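Local structure of importin subunit beta-1 (Saccharomyces cerevisiae, 5OWU) at residues Trp290-Ile300 and Leu312-Ser321. The protein carries proteins into the nucleus as the importin beta subunit, associating with importin alpha, which recognises the classical nuclear localization signal of the cargo. Numbering follows the deposited sequence.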
loop_
_atom_site.group_PDB
_atom_site.type_symbol
_atom_site.label_atom_id
_atom_site.label_comp_id
_atom_site.label_asym_id
_atom_site.label_seq_id
_atom_site.Cartn_x
_atom_site.Cartn_y
_atom_site.Cartn_z
ATOM N N TRP A 290 -10.880 -13.708 12.805
ATOM C CA TRP A 290 -12.143 -13.559 12.089
ATOM C C TRP A 290 -12.069 -12.457 11.035
ATOM O O TRP A 290 -12.713 -12.568 9.980
ATOM C CB TRP A 290 -13.280 -13.341 13.086
ATOM C CG TRP A 290 -13.707 -14.656 13.645
ATOM C CD1 TRP A 290 -13.320 -15.215 14.830
ATOM C CD2 TRP A 290 -14.569 -15.608 13.014
ATOM N NE1 TRP A 290 -13.898 -16.455 14.977
ATOM C CE2 TRP A 290 -14.666 -16.720 13.874
ATOM C CE3 TRP A 290 -15.267 -15.631 11.800
ATOM C CZ2 TRP A 290 -15.442 -17.829 13.569
ATOM C CZ3 TRP A 290 -16.031 -16.734 11.497
ATOM C CH2 TRP A 290 -16.113 -17.820 12.378
ATOM N N SER A 291 -11.253 -11.424 11.264
ATOM C CA SER A 291 -11.029 -10.433 10.219
ATOM C C SER A 291 -10.364 -11.068 9.006
ATOM O O SER A 291 -10.712 -10.748 7.866
ATOM C CB SER A 291 -10.187 -9.270 10.749
ATOM O OG SER A 291 -10.935 -8.466 11.651
ATOM N N THR A 292 -9.406 -11.972 9.228
ATOM C CA THR A 292 -8.787 -12.666 8.100
ATOM C C THR A 292 -9.831 -13.441 7.307
ATOM O O THR A 292 -9.878 -13.365 6.069
ATOM C CB THR A 292 -7.679 -13.601 8.590
ATOM O OG1 THR A 292 -6.673 -12.840 9.274
ATOM C CG2 THR A 292 -7.028 -14.312 7.430
ATOM N N ILE A 293 -10.695 -14.186 8.007
ATOM C CA ILE A 293 -11.773 -14.897 7.314
ATOM C C ILE A 293 -12.593 -13.937 6.454
ATOM O O ILE A 293 -12.832 -14.184 5.262
ATOM C CB ILE A 293 -12.667 -15.633 8.324
ATOM C CG1 ILE A 293 -11.892 -16.795 8.949
ATOM C CG2 ILE A 293 -13.933 -16.145 7.647
ATOM C CD1 ILE A 293 -12.646 -17.506 10.070
ATOM N N CYS A 294 -13.081 -12.854 7.058
ATOM C CA CYS A 294 -13.910 -11.921 6.301
ATOM C C CYS A 294 -13.168 -11.383 5.084
ATOM O O CYS A 294 -13.732 -11.302 3.990
ATOM C CB CYS A 294 -14.369 -10.767 7.192
ATOM S SG CYS A 294 -15.643 -11.225 8.370
ATOM N N GLU A 295 -11.903 -10.991 5.259
ATOM C CA GLU A 295 -11.139 -10.448 4.138
ATOM C C GLU A 295 -11.058 -11.447 2.994
ATOM O O GLU A 295 -11.179 -11.072 1.815
ATOM C CB GLU A 295 -9.732 -10.057 4.597
ATOM C CG GLU A 295 -9.710 -8.922 5.601
ATOM C CD GLU A 295 -8.351 -8.748 6.250
ATOM O OE1 GLU A 295 -7.420 -9.492 5.880
ATOM O OE2 GLU A 295 -8.220 -7.875 7.134
ATOM N N GLU A 296 -10.850 -12.727 3.324
ATOM C CA GLU A 296 -10.732 -13.732 2.273
ATOM C C GLU A 296 -12.066 -13.936 1.568
ATOM O O GLU A 296 -12.110 -14.076 0.341
ATOM C CB GLU A 296 -10.214 -15.055 2.849
ATOM C CG GLU A 296 -8.770 -15.016 3.352
ATOM C CD GLU A 296 -7.776 -14.468 2.324
ATOM O OE1 GLU A 296 -7.881 -14.818 1.124
ATOM O OE2 GLU A 296 -6.894 -13.677 2.722
ATOM N N GLU A 297 -13.169 -13.941 2.321
ATOM C CA GLU A 297 -14.462 -14.159 1.683
ATOM C C GLU A 297 -14.894 -12.953 0.849
ATOM O O GLU A 297 -15.521 -13.120 -0.210
ATOM C CB GLU A 297 -15.492 -14.534 2.753
ATOM C CG GLU A 297 -15.104 -15.860 3.417
ATOM C CD GLU A 297 -16.080 -16.366 4.463
ATOM O OE1 GLU A 297 -16.869 -15.575 5.014
ATOM O OE2 GLU A 297 -16.045 -17.580 4.736
ATOM N N ILE A 298 -14.534 -11.741 1.275
ATOM C CA ILE A 298 -14.787 -10.567 0.441
ATOM C C ILE A 298 -13.965 -10.651 -0.839
ATOM O O ILE A 298 -14.461 -10.356 -1.935
ATOM C CB ILE A 298 -14.489 -9.274 1.223
ATOM C CG1 ILE A 298 -15.471 -9.112 2.383
ATOM C CG2 ILE A 298 -14.581 -8.038 0.298
ATOM C CD1 ILE A 298 -15.042 -8.096 3.447
ATOM N N ASP A 299 -12.699 -11.065 -0.729
ATOM C CA ASP A 299 -11.870 -11.176 -1.928
ATOM C C ASP A 299 -12.407 -12.239 -2.876
ATOM O O ASP A 299 -12.362 -12.064 -4.101
ATOM C CB ASP A 299 -10.422 -11.482 -1.550
ATOM C CG ASP A 299 -9.734 -10.298 -0.903
ATOM O OD1 ASP A 299 -10.235 -9.163 -1.069
ATOM O OD2 ASP A 299 -8.697 -10.501 -0.234
ATOM N N ILE A 300 -12.927 -13.342 -2.329
ATOM C CA ILE A 300 -13.548 -14.366 -3.168
ATOM C C ILE A 300 -14.737 -13.777 -3.911
ATOM O O ILE A 300 -14.883 -13.957 -5.126
ATOM C CB ILE A 300 -13.964 -15.583 -2.318
ATOM C CG1 ILE A 300 -12.727 -16.302 -1.778
ATOM C CG2 ILE A 300 -14.828 -16.558 -3.132
ATOM C CD1 ILE A 300 -13.037 -17.336 -0.695
ATOM N N LEU A 312 -12.863 -20.634 -7.475
ATOM C CA LEU A 312 -12.918 -20.269 -6.064
ATOM C C LEU A 312 -14.347 -20.332 -5.540
ATOM O O LEU A 312 -15.296 -19.952 -6.227
ATOM C CB LEU A 312 -12.350 -18.863 -5.853
ATOM C CG LEU A 312 -10.833 -18.673 -5.921
ATOM C CD1 LEU A 312 -10.489 -17.210 -5.665
ATOM C CD2 LEU A 312 -10.104 -19.575 -4.929
ATOM N N GLN A 313 -14.486 -20.812 -4.306
ATOM C CA GLN A 313 -15.785 -20.948 -3.662
ATOM C C GLN A 313 -15.677 -20.502 -2.213
ATOM O O GLN A 313 -14.757 -20.913 -1.499
ATOM C CB GLN A 313 -16.287 -22.397 -3.733
ATOM C CG GLN A 313 -15.239 -23.439 -3.338
ATOM C CD GLN A 313 -15.835 -24.815 -3.080
ATOM O OE1 GLN A 313 -17.050 -24.968 -2.944
ATOM N NE2 GLN A 313 -14.973 -25.826 -3.010
ATOM N N SER A 314 -16.610 -19.661 -1.779
ATOM C CA SER A 314 -16.690 -19.296 -0.374
ATOM C C SER A 314 -17.457 -20.361 0.395
ATOM O O SER A 314 -18.463 -20.889 -0.085
ATOM C CB SER A 314 -17.369 -17.939 -0.205
ATOM O OG SER A 314 -17.452 -17.570 1.163
ATOM N N TYR A 315 -16.960 -20.690 1.582
ATOM C CA TYR A 315 -17.682 -21.526 2.529
ATOM C C TYR A 315 -18.581 -20.719 3.455
ATOM O O TYR A 315 -19.299 -21.314 4.265
ATOM C CB TYR A 315 -16.697 -22.350 3.363
ATOM C CG TYR A 315 -15.840 -23.277 2.537
ATOM C CD1 TYR A 315 -16.413 -24.253 1.730
ATOM C CD2 TYR A 315 -14.459 -23.186 2.573
ATOM C CE1 TYR A 315 -15.626 -25.106 0.965
ATOM C CE2 TYR A 315 -13.664 -24.035 1.819
ATOM C CZ TYR A 315 -14.254 -24.991 1.017
ATOM O OH TYR A 315 -13.460 -25.830 0.265
ATOM N N ASN A 316 -18.547 -19.385 3.370
ATOM C CA ASN A 316 -19.465 -18.537 4.126
ATOM C C ASN A 316 -19.314 -18.756 5.628
ATOM O O ASN A 316 -20.299 -18.858 6.361
ATOM C CB ASN A 316 -20.913 -18.774 3.684
ATOM C CG ASN A 316 -21.155 -18.372 2.239
ATOM O OD1 ASN A 316 -20.809 -17.267 1.828
ATOM N ND2 ASN A 316 -21.734 -19.275 1.459
ATOM N N PHE A 317 -18.064 -18.834 6.088
ATOM C CA PHE A 317 -17.791 -18.983 7.517
ATOM C C PHE A 317 -18.388 -17.834 8.321
ATOM O O PHE A 317 -19.030 -18.049 9.357
ATOM C CB PHE A 317 -16.278 -19.043 7.758
ATOM C CG PHE A 317 -15.610 -20.279 7.209
ATOM C CD1 PHE A 317 -16.153 -21.537 7.427
ATOM C CD2 PHE A 317 -14.426 -20.179 6.492
ATOM C CE1 PHE A 317 -15.533 -22.670 6.930
ATOM C CE2 PHE A 317 -13.802 -21.309 5.989
ATOM C CZ PHE A 317 -14.357 -22.558 6.212
ATOM N N ALA A 318 -18.144 -16.598 7.882
ATOM C CA ALA A 318 -18.600 -15.434 8.630
ATOM C C ALA A 318 -20.121 -15.383 8.676
ATOM O O ALA A 318 -20.717 -15.236 9.749
ATOM C CB ALA A 318 -18.035 -14.157 8.009
ATOM N N LEU A 319 -20.764 -15.524 7.515
ATOM C CA LEU A 319 -22.222 -15.456 7.453
ATOM C C LEU A 319 -22.858 -16.428 8.441
ATOM O O LEU A 319 -23.707 -16.042 9.250
ATOM C CB LEU A 319 -22.689 -15.749 6.027
ATOM C CG LEU A 319 -24.185 -15.589 5.757
ATOM C CD1 LEU A 319 -24.590 -14.144 5.899
ATOM C CD2 LEU A 319 -24.550 -16.102 4.375
ATOM N N SER A 320 -22.430 -17.692 8.407
ATOM C CA SER A 320 -23.022 -18.716 9.262
ATOM C C SER A 320 -22.787 -18.437 10.740
ATOM O O SER A 320 -23.589 -18.854 11.579
ATOM C CB SER A 320 -22.440 -20.084 8.913
ATOM O OG SER A 320 -22.599 -20.386 7.537
ATOM N N SER A 321 -21.690 -17.763 11.080
ATOM C CA SER A 321 -21.268 -17.607 12.468
ATOM C C SER A 321 -21.709 -16.291 13.100
ATOM O O SER A 321 -21.424 -16.068 14.281
ATOM C CB SER A 321 -19.744 -17.707 12.554
ATOM O OG SER A 321 -19.269 -18.860 11.886
HETATM O O HOH W 1 -19.506 -15.336 4.931
HETATM O O HOH W 2 -17.668 -14.504 -0.152
#
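E297 reaches from helix 280-306 to the first turn of helix 317-332 and lays its carboxylate against the backbone N-H groups there. OE2 of E297 accepts from F317 N at 2.7 Å through its syn lone pair, with an N-H...O angle of 141°; its OE1 receives a weak bond from A318 N at 3.3 Å. The side chain runs extended beyond CG (chi2 -178°), which carries the carboxylate across to the helix start. A water donates to OE1 and accepts from L319 N, adding a bridged contact to the two direct ones; the negative charge probably suits the positive end of the helix dipole. Y256 and N361 add hydrogen bonds to OE2 and OE1. The E297 and F317 side chains cross at about a right angle, carboxylate and ring planes 19° apart, with OE2 oblique to the ring.

This is a junction between successive HEAT repeats: helix 280-306 closes repeat 7, and helix 317-332 opens repeat 8. S314 forms an ST turn, its OG accepting from N316 N at 3.1 Å and resting against CG of E297.

On the N-terminal side of E297, I293 CG2 packs 3.7 Å from F317 CB, and SG of C294 meets CB of A318. The W290 ring points its edge at F317 O and A318 CA; its CH2 lies 3.4 Å from OG of S321, which bonds back to F317 O. Toward the other end, I300 sets CG2 against S314 and, more loosely, the poorly ordered L312.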